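Long-range contact in erythromycin dehydratase (Saccharopolyspora erythraea, PDB 3EL6), which probably dehydrates beta-hydroxyacyl intermediates carried on the acyl carrier protein during assembly of the polyketide core of erythromycin: residues N255-H260 with A292-L297. Residues are numbered along the deposited sequence; the frame is centred on the assembly and turned at random.
Sequences NTVTLH and ATVDSL
Thr-258 and Thr-293 each hold OG1 between the backbone N and the carbonyl carbon, at chi1 73° and 62°, and in this antiparallel pair of the double-hotdog fold those matching torsions turn the two hydroxyls toward each other. Thr-258 OG1 lies 2.5 Å from Thr-293 OG1, a hydrogen bond so short that its exact length is doubtful. The residues form a hydrogen-bonded pair: Thr-258 N donates to Thr-293 O and Thr-293 N donates to Thr-258 O. The hydroxyl pair is extended at both ends: His-260 NE2 reaches back to Thr-258 OG1 in a weak bond, while Thr-293 OG1 donates to a water at 2.6 Å. That water donates to Thr-256 O and Asp-295 OD1, bridging the two strands.

The example illustrates how strand pairing absorbs an extra residue. Asp-295 and Ser-296 both face Asn-255 in a classic beta bulge, where the chain turns a corner. Asn-255 O receives Ser-296 N at 3.2 Å and, weakly, Asp-295 N. The latter amide has a straighter bond to Thr-256 O, 3.1 Å long, although it arrives from above the carbonyl plane. Over the bulge the Asp-295 carboxylate lies against Thr-256, its OD2 3.3 Å from Thr-256 CB.

The other face is apolar: Val-257 CG1 meets Val-294 CG2 at 4.2 Å, and Leu-259 CD1 approaches Ala-292 CB. Strand 251-259 sits between strands 97-103 and 290-299, with Val-257 and Thr-256 also bonded through their backbones to Leu-98 and Glu-99; 251-259 is the strand that joins the two halves, through its pairing with 97-103, and this contact lies on its other side, within the C-terminal half. At the far end, Asn-255 N donates to Ser-296 O at 2.8 Å.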
loop_
_atom_site.group_PDB
_atom_site.type_symbol
_atom_site.label_atom_id
_atom_site.label_comp_id
_atom_site.label_asym_id
_atom_site.label_seq_id
_atom_site.Cartn_x
_atom_site.Cartn_y
_atom_site.Cartn_z
ATOM N N ASN A 255 24.863 7.137 1.131
ATOM C CA ASN A 255 25.017 6.419 2.413
ATOM C C ASN A 255 24.868 7.377 3.565
ATOM O O ASN A 255 25.601 8.378 3.649
ATOM C CB ASN A 255 26.410 5.725 2.500
ATOM C CG ASN A 255 26.604 4.673 1.437
ATOM O OD1 ASN A 255 27.468 4.791 0.556
ATOM N ND2 ASN A 255 25.808 3.643 1.493
ATOM N N THR A 256 23.883 7.112 4.416
ATOM C CA THR A 256 23.534 7.889 5.537
ATOM C C THR A 256 23.286 9.354 5.208
ATOM O O THR A 256 24.119 10.225 5.491
ATOM C CB THR A 256 24.513 7.721 6.743
ATOM O OG1 THR A 256 24.711 6.323 6.998
ATOM C CG2 THR A 256 23.910 8.365 7.986
ATOM N N VAL A 257 22.080 9.610 4.690
ATOM C CA VAL A 257 21.683 10.959 4.355
ATOM C C VAL A 257 20.826 11.443 5.459
ATOM O O VAL A 257 19.758 10.852 5.744
ATOM C CB VAL A 257 20.857 11.002 2.997
ATOM C CG1 VAL A 257 20.584 12.475 2.677
ATOM C CG2 VAL A 257 21.686 10.288 1.928
ATOM N N THR A 258 21.265 12.493 6.152
ATOM C CA THR A 258 20.454 13.044 7.237
ATOM C C THR A 258 20.015 14.474 6.907
ATOM O O THR A 258 20.802 15.260 6.347
ATOM C CB THR A 258 21.246 13.079 8.604
ATOM O OG1 THR A 258 22.241 14.127 8.529
ATOM C CG2 THR A 258 21.939 11.714 8.866
ATOM N N LEU A 259 18.806 14.843 7.320
ATOM C CA LEU A 259 18.223 16.105 7.017
ATOM C C LEU A 259 17.891 16.784 8.308
ATOM O O LEU A 259 17.227 16.214 9.178
ATOM C CB LEU A 259 17.000 15.880 6.062
ATOM C CG LEU A 259 16.240 16.941 5.277
ATOM C CD1 LEU A 259 17.206 17.685 4.332
ATOM C CD2 LEU A 259 15.202 16.141 4.475
ATOM N N HIS A 260 18.372 18.010 8.480
ATOM C CA HIS A 260 18.073 18.756 9.668
ATOM C C HIS A 260 17.208 19.989 9.435
ATOM O O HIS A 260 16.734 20.577 10.357
ATOM C CB HIS A 260 19.384 19.097 10.385
ATOM C CG HIS A 260 20.246 17.893 10.602
ATOM N ND1 HIS A 260 20.006 16.995 11.618
ATOM C CD2 HIS A 260 21.276 17.383 9.887
ATOM C CE1 HIS A 260 20.886 16.009 11.544
ATOM N NE2 HIS A 260 21.682 16.232 10.513
ATOM N N ALA A 292 22.074 19.352 6.158
ATOM C CA ALA A 292 22.098 17.933 5.801
ATOM C C ALA A 292 23.515 17.370 5.854
ATOM O O ALA A 292 24.489 18.109 5.689
ATOM C CB ALA A 292 21.486 17.752 4.394
ATOM N N THR A 293 23.642 16.055 6.065
ATOM C CA THR A 293 24.910 15.342 5.899
ATOM C C THR A 293 24.731 14.095 5.085
ATOM O O THR A 293 23.600 13.549 5.003
ATOM C CB THR A 293 25.533 14.940 7.254
ATOM O OG1 THR A 293 24.659 14.032 7.954
ATOM C CG2 THR A 293 25.742 16.164 8.143
ATOM N N VAL A 294 25.811 13.650 4.436
ATOM C CA VAL A 294 25.834 12.445 3.668
ATOM C C VAL A 294 27.161 11.800 4.036
ATOM O O VAL A 294 28.274 12.390 3.852
ATOM C CB VAL A 294 25.816 12.697 2.124
ATOM C CG1 VAL A 294 26.025 11.329 1.320
ATOM C CG2 VAL A 294 24.554 13.476 1.672
ATOM N N ASP A 295 27.093 10.624 4.660
ATOM C CA ASP A 295 28.349 9.987 5.095
ATOM C C ASP A 295 29.244 9.631 3.913
ATOM O O ASP A 295 30.481 9.836 3.964
ATOM C CB ASP A 295 28.076 8.732 5.932
ATOM C CG ASP A 295 27.700 9.048 7.366
ATOM O OD1 ASP A 295 27.584 10.242 7.763
ATOM O OD2 ASP A 295 27.525 8.070 8.151
ATOM N N SER A 296 28.667 9.089 2.846
ATOM C CA SER A 296 29.378 8.965 1.574
ATOM C C SER A 296 28.444 8.903 0.399
ATOM O O SER A 296 27.400 8.221 0.453
ATOM C CB SER A 296 30.311 7.733 1.486
ATOM O OG SER A 296 29.658 6.610 1.997
ATOM N N LEU A 297 28.838 9.628 -0.654
ATOM C CA LEU A 297 28.154 9.615 -1.919
ATOM C C LEU A 297 29.150 8.936 -2.828
ATOM O O LEU A 297 30.300 9.409 -2.960
ATOM C CB LEU A 297 27.996 11.057 -2.420
ATOM C CG LEU A 297 26.814 11.334 -3.340
ATOM C CD1 LEU A 297 27.051 12.509 -4.277
ATOM C CD2 LEU A 297 26.255 10.112 -4.026
HETATM O O HOH W 1 25.357 11.587 7.503
HETATM O O HOH W 2 27.175 5.287 6.107
#